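Local coordinates for periplasmic binding protein (Veillonella parvula, PDB 4LJS), which probably captures a substrate in the periplasm and delivers it to a membrane transporter, at residues P108-W114 with A134-A139. Numbering follows the deposited sequence.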
loop_
_atom_site.group_PDB
_atom_site.type_symbol
_atom_site.label_atom_id
_atom_site.label_comp_id
_atom_site.label_asym_id
_atom_site.label_seq_id
_atom_site.Cartn_x
_atom_site.Cartn_y
_atom_site.Cartn_z
ATOM N N PRO A 108 -18.845 15.007 2.569
ATOM C CA PRO A 108 -17.455 15.141 2.136
ATOM C C PRO A 108 -17.368 16.029 0.899
ATOM O O PRO A 108 -18.358 16.178 0.176
ATOM C CB PRO A 108 -17.083 13.710 1.755
ATOM C CG PRO A 108 -18.382 13.129 1.257
ATOM C CD PRO A 108 -19.428 13.709 2.172
ATOM N N ASP A 109 -16.202 16.618 0.660
ATOM C CA ASP A 109 -15.971 17.291 -0.605
ATOM C C ASP A 109 -14.941 16.510 -1.433
ATOM O O ASP A 109 -14.731 16.786 -2.608
ATOM C CB ASP A 109 -15.606 18.786 -0.417
ATOM C CG ASP A 109 -14.357 19.006 0.428
ATOM O OD1 ASP A 109 -13.687 18.020 0.810
ATOM O OD2 ASP A 109 -14.040 20.186 0.700
ATOM N N LEU A 110 -14.317 15.518 -0.808
ATOM C CA LEU A 110 -13.477 14.562 -1.522
ATOM C C LEU A 110 -13.610 13.195 -0.875
ATOM O O LEU A 110 -13.541 13.068 0.355
ATOM C CB LEU A 110 -12.004 15.000 -1.533
ATOM C CG LEU A 110 -10.985 13.957 -2.024
ATOM C CD1 LEU A 110 -11.173 13.576 -3.501
ATOM C CD2 LEU A 110 -9.551 14.409 -1.770
ATOM N N LEU A 111 -13.829 12.177 -1.700
ATOM C CA LEU A 111 -13.789 10.796 -1.227
ATOM C C LEU A 111 -12.635 10.080 -1.919
ATOM O O LEU A 111 -12.503 10.138 -3.145
ATOM C CB LEU A 111 -15.113 10.061 -1.479
ATOM C CG LEU A 111 -16.376 10.711 -0.891
ATOM C CD1 LEU A 111 -16.984 11.676 -1.888
ATOM C CD2 LEU A 111 -17.394 9.664 -0.453
ATOM N N VAL A 112 -11.790 9.430 -1.126
ATOM C CA VAL A 112 -10.644 8.706 -1.662
ATOM C C VAL A 112 -10.775 7.229 -1.314
ATOM O O VAL A 112 -10.935 6.861 -0.147
ATOM C CB VAL A 112 -9.324 9.253 -1.095
ATOM C CG1 VAL A 112 -8.132 8.514 -1.710
ATOM C CG2 VAL A 112 -9.220 10.762 -1.325
ATOM N N GLY A 113 -10.726 6.374 -2.324
ATOM C CA GLY A 113 -10.857 4.954 -2.062
ATOM C C GLY A 113 -10.393 4.058 -3.189
ATOM O O GLY A 113 -9.512 4.415 -3.975
ATOM N N TRP A 114 -11.005 2.882 -3.253
ATOM C CA TRP A 114 -10.672 1.877 -4.239
ATOM C C TRP A 114 -11.787 1.760 -5.272
ATOM O O TRP A 114 -12.862 2.353 -5.114
ATOM C CB TRP A 114 -10.443 0.527 -3.554
ATOM C CG TRP A 114 -9.233 0.494 -2.678
ATOM C CD1 TRP A 114 -8.443 1.552 -2.335
ATOM C CD2 TRP A 114 -8.660 -0.661 -2.035
ATOM N NE1 TRP A 114 -7.420 1.133 -1.520
ATOM C CE2 TRP A 114 -7.527 -0.219 -1.322
ATOM C CE3 TRP A 114 -8.990 -2.022 -2.005
ATOM C CZ2 TRP A 114 -6.725 -1.089 -0.575
ATOM C CZ3 TRP A 114 -8.198 -2.883 -1.262
ATOM C CH2 TRP A 114 -7.076 -2.411 -0.556
ATOM N N ALA A 134 -18.859 17.278 -4.888
ATOM C CA ALA A 134 -17.710 16.618 -4.292
ATOM C C ALA A 134 -16.929 15.906 -5.381
ATOM O O ALA A 134 -17.443 15.655 -6.474
ATOM C CB ALA A 134 -18.147 15.625 -3.230
ATOM N N ASN A 135 -15.679 15.591 -5.076
ATOM C CA ASN A 135 -14.838 14.834 -5.988
ATOM C C ASN A 135 -14.544 13.439 -5.466
ATOM O O ASN A 135 -14.674 13.169 -4.267
ATOM C CB ASN A 135 -13.542 15.592 -6.249
ATOM C CG ASN A 135 -13.750 16.755 -7.175
ATOM O OD1 ASN A 135 -14.280 16.585 -8.273
ATOM N ND2 ASN A 135 -13.374 17.950 -6.734
ATOM N N VAL A 136 -14.154 12.555 -6.377
ATOM C CA VAL A 136 -13.780 11.184 -6.030
ATOM C C VAL A 136 -12.407 10.878 -6.635
ATOM O O VAL A 136 -12.147 11.204 -7.793
ATOM C CB VAL A 136 -14.815 10.171 -6.564
ATOM C CG1 VAL A 136 -14.329 8.728 -6.380
ATOM C CG2 VAL A 136 -16.169 10.387 -5.887
ATOM N N TYR A 137 -11.522 10.294 -5.836
ATOM C CA TYR A 137 -10.247 9.816 -6.348
ATOM C C TYR A 137 -10.092 8.338 -6.025
ATOM O O TYR A 137 -10.289 7.920 -4.885
ATOM C CB TYR A 137 -9.064 10.616 -5.791
ATOM C CG TYR A 137 -7.748 10.143 -6.359
ATOM C CD1 TYR A 137 -7.371 10.488 -7.652
ATOM C CD2 TYR A 137 -6.894 9.329 -5.620
ATOM C CE1 TYR A 137 -6.174 10.051 -8.195
ATOM C CE2 TYR A 137 -5.683 8.882 -6.159
ATOM C CZ TYR A 137 -5.333 9.247 -7.447
ATOM O OH TYR A 137 -4.143 8.812 -8.001
ATOM N N ILE A 138 -9.737 7.561 -7.044
ATOM C CA ILE A 138 -9.666 6.109 -6.941
ATOM C C ILE A 138 -8.228 5.612 -7.154
ATOM O O ILE A 138 -7.564 6.016 -8.109
ATOM C CB ILE A 138 -10.621 5.472 -7.977
ATOM C CG1 ILE A 138 -12.069 5.803 -7.605
ATOM C CG2 ILE A 138 -10.413 3.961 -8.076
ATOM C CD1 ILE A 138 -13.084 5.458 -8.679
ATOM N N ALA A 139 -7.743 4.754 -6.258
ATOM C CA ALA A 139 -6.404 4.174 -6.412
ATOM C C ALA A 139 -6.318 3.317 -7.673
ATOM O O ALA A 139 -7.046 2.332 -7.813
ATOM C CB ALA A 139 -6.042 3.342 -5.205
#
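Leu111 and Gly113 each give an N-H to the neighbouring strand, to Asn135 O and Tyr137 O, and their carbonyls accept from Tyr137 N and Ala139 N. Asn135 N to Asp109 O makes a fifth parallel-strand bond; Gly113 N lies 3.0 Å from Tyr137 O. The bonds from Tyr137 N, Gly113 N and Ala139 N run nearly along the C=O axis, whereas Asn135 N sits 47° out of the carbonyl plane of Asp109. Gly113, at phi/psi -163/-152, adopts a backbone shape easier without a CB.

On one face, a chi1 of 169° sets Leu110 CG beside its own carbonyl carbon, from where CD1 reaches Asn135 O at 3.6 Å and Tyr137 CB at 4.3 Å. Val112 CG1 meets the edge of the Tyr137 ring, 4.2 Å from CD2. Branched, apolar valine suits a buried extended strand; the tyrosine carries its hydroxyl onward to Asp160 of helix 151-164. That helix packs on Leu110, Val112 and Tyr137, while strand 34-40 meets Leu110 and Asn135. On the other face, Leu111 CD1 packs 4.3 Å from Val136 CG2, and both side chains touch Trp129 of helix 126-130.

Asp109 accepts from the backbone N-H groups of Glu45 and Arg46. Trp114 NE1 bonds Asn53 OD1, and its side chain lies near a glycerol, probably from the crystallisation liquor. Helix 126-130 links the two strands in a beta-alpha-beta crossover at the edge of a four-stranded parallel sheet, order 2-1-3-4, in one lobe of the periplasmic binding protein fold.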